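Local coordinates for protein intracellular serine protease (Bacillus licheniformis, PDB 4ZOQ) that probably acts as a serine endopeptidase of the subtilisin (S8) family in lanthipeptide processing, this chain being its N-terminal prodomain, at residues D56-E59 and E60-F63. Residues are numbered along the deposited sequence; the frame is centred on the assembly and turned at random.
Sequences DVIE and EIGF
I58 and I61 lie side by side at the turn of a tight beta hairpin with a G1 bulge, the turn that joins edge strand 54-58 to strand 63-67 in the prodomain's antiparallel sheet. Their contact is branch to branch: I58 CG2 sits 3.6 Å from I61 CG1. The I58 methyl is there because CG2 stands anti to the backbone N; I61 meets it by turning CG1 between its own N and carbonyl carbon (chi1 59°), which also brings that CG1 against I58 O. F63, on the same sheet face as I58, carries its ring away from I58 and strand 54-58, CG anti to N, and packs on A154 of the protease chain, while I58 rests on Y117 and I61 on M120 of that chain. Cutting I58 back to an alanine would take away the CG2 methyl that packs on I61 CG1 and is likely to leave a gap beside Y117 of the protease chain. E60 bends at chi2 (84°), bringing OE1 back to 3.6 Å from E59 N, while OE2 bonds to N128 of the protease chain. V57, on the opposite side of the strand from I58, packs on helix 41-49 at K41, L44 and L45. Through the backbone, I58 N gives F63 O a nearly straight bond of 2.9 Å. G62, at positive phi, and F63 both face I58, whose O takes two donors: I61 N from above the carbonyl plane and, nearly in line with C=O, G62 N at 2.8 Å.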
ATOM      1  N   ASP A  56      10.837  -4.357 -22.164  1.00 56.25           N
ATOM      2  CA  ASP A  56      11.068  -3.486 -21.028  1.00 48.14           C
ATOM      3  C   ASP A  56      11.331  -4.376 -19.843  1.00 43.46           C
ATOM      4  O   ASP A  56      10.442  -5.081 -19.392  1.00 49.12           O
ATOM      5  CB  ASP A  56       9.861  -2.596 -20.776  1.00 51.41           C
ATOM      6  CG  ASP A  56      10.112  -1.554 -19.702  1.00 54.23           C
ATOM      7  OD1 ASP A  56      11.149  -1.644 -19.006  1.00 46.45           O
ATOM      8  OD2 ASP A  56       9.233  -0.677 -19.515  1.00 52.07           O
ATOM      9  N   VAL A  57      12.557  -4.350 -19.343  1.00 43.30           N
ATOM     10  CA  VAL A  57      12.965  -5.282 -18.311  1.00 43.92           C
ATOM     11  C   VAL A  57      13.161  -4.566 -17.009  1.00 46.22           C
ATOM     12  O   VAL A  57      13.734  -3.471 -16.978  1.00 45.91           O
ATOM     13  CB  VAL A  57      14.263  -6.000 -18.660  1.00 45.95           C
ATOM     14  CG1 VAL A  57      14.470  -7.184 -17.731  1.00 42.77           C
ATOM     15  CG2 VAL A  57      14.220  -6.451 -20.088  1.00 47.66           C
ATOM     16  N   ILE A  58      12.619  -5.167 -15.949  1.00 43.25           N
ATOM     17  CA  ILE A  58      12.928  -4.799 -14.576  1.00 39.78           C
ATOM     18  C   ILE A  58      14.130  -5.619 -14.163  1.00 40.44           C
ATOM     19  O   ILE A  58      13.998  -6.784 -13.779  1.00 39.03           O
ATOM     20  CB  ILE A  58      11.718  -5.031 -13.607  1.00 40.52           C
ATOM     21  CG1 ILE A  58      10.471  -4.316 -14.117  1.00 38.44           C
ATOM     22  CG2 ILE A  58      12.029  -4.526 -12.190  1.00 38.85           C
ATOM     23  CD1 ILE A  58       9.195  -4.758 -13.437  1.00 37.33           C
ATOM     24  N   GLU A  59      15.310  -5.017 -14.270  1.00 48.08           N
ATOM     25  CA  GLU A  59      16.577  -5.755 -14.196  1.00 47.59           C
ATOM     26  C   GLU A  59      16.776  -6.608 -12.948  1.00 44.79           C
ATOM     27  O   GLU A  59      17.254  -7.734 -13.022  1.00 42.90           O
ATOM     28  CB  GLU A  59      17.736  -4.762 -14.264  1.00 50.37           C
ATOM     29  CG  GLU A  59      19.107  -5.402 -14.117  1.00 57.02           C
ATOM     30  CD  GLU A  59      20.226  -4.405 -14.356  1.00 68.87           C
ATOM     31  OE1 GLU A  59      19.930  -3.288 -14.842  1.00 70.77           O
ATOM     32  OE2 GLU A  59      21.388  -4.713 -14.002  1.00 75.45           O
ATOM     33  N   GLU A  60      16.417  -6.064 -11.796  1.00 46.83           N
ATOM     34  CA  GLU A  60      16.713  -6.727 -10.537  1.00 40.79           C
ATOM     35  C   GLU A  60      15.934  -8.014 -10.351  1.00 35.04           C
ATOM     36  O   GLU A  60      16.333  -8.885  -9.596  1.00 39.56           O
ATOM     37  CB  GLU A  60      16.471  -5.781  -9.370  1.00 42.05           C
ATOM     38  CG  GLU A  60      17.446  -4.604  -9.317  1.00 38.74           C
ATOM     39  CD  GLU A  60      17.022  -3.459 -10.205  1.00 42.42           C
ATOM     40  OE1 GLU A  60      16.141  -3.655 -11.067  1.00 44.02           O
ATOM     41  OE2 GLU A  60      17.552  -2.342 -10.032  1.00 43.33           O
ATOM     42  N   ILE A  61      14.811  -8.132 -11.028  1.00 38.68           N
ATOM     43  CA  ILE A  61      13.977  -9.324 -10.885  1.00 42.11           C
ATOM     44  C   ILE A  61      13.858 -10.100 -12.204  1.00 42.96           C
ATOM     45  O   ILE A  61      13.193 -11.139 -12.260  1.00 43.15           O
ATOM     46  CB  ILE A  61      12.571  -8.971 -10.300  1.00 41.85           C
ATOM     47  CG1 ILE A  61      11.820  -7.980 -11.176  1.00 35.31           C
ATOM     48  CG2 ILE A  61      12.703  -8.436  -8.854  1.00 35.57           C
ATOM     49  CD1 ILE A  61      10.383  -7.811 -10.734  1.00 35.70           C
ATOM     50  N   GLY A  62      14.414  -9.547 -13.283  1.00 42.51           N
ATOM     51  CA  GLY A  62      14.507 -10.276 -14.537  1.00 43.18           C
ATOM     52  C   GLY A  62      13.161 -10.550 -15.167  1.00 39.18           C
ATOM     53  O   GLY A  62      12.930 -11.615 -15.731  1.00 39.00           O
ATOM     54  N   PHE A  63      12.283  -9.564 -15.068  1.00 37.42           N
ATOM     55  CA  PHE A  63      10.909  -9.665 -15.521  1.00 39.83           C
ATOM     56  C   PHE A  63      10.622  -8.570 -16.537  1.00 42.09           C
ATOM     57  O   PHE A  63      10.814  -7.379 -16.268  1.00 43.80           O
ATOM     58  CB  PHE A  63       9.970  -9.592 -14.300  1.00 40.97           C
ATOM     59  CG  PHE A  63       8.524  -9.881 -14.606  1.00 42.65           C
ATOM     60  CD1 PHE A  63       8.129 -11.102 -15.123  1.00 41.14           C
ATOM     61  CD2 PHE A  63       7.546  -8.928 -14.330  1.00 42.36           C
ATOM     62  CE1 PHE A  63       6.798 -11.361 -15.394  1.00 42.54           C
ATOM     63  CE2 PHE A  63       6.210  -9.189 -14.595  1.00 44.83           C
ATOM     64  CZ  PHE A  63       5.839 -10.412 -15.129  1.00 44.47           C
TER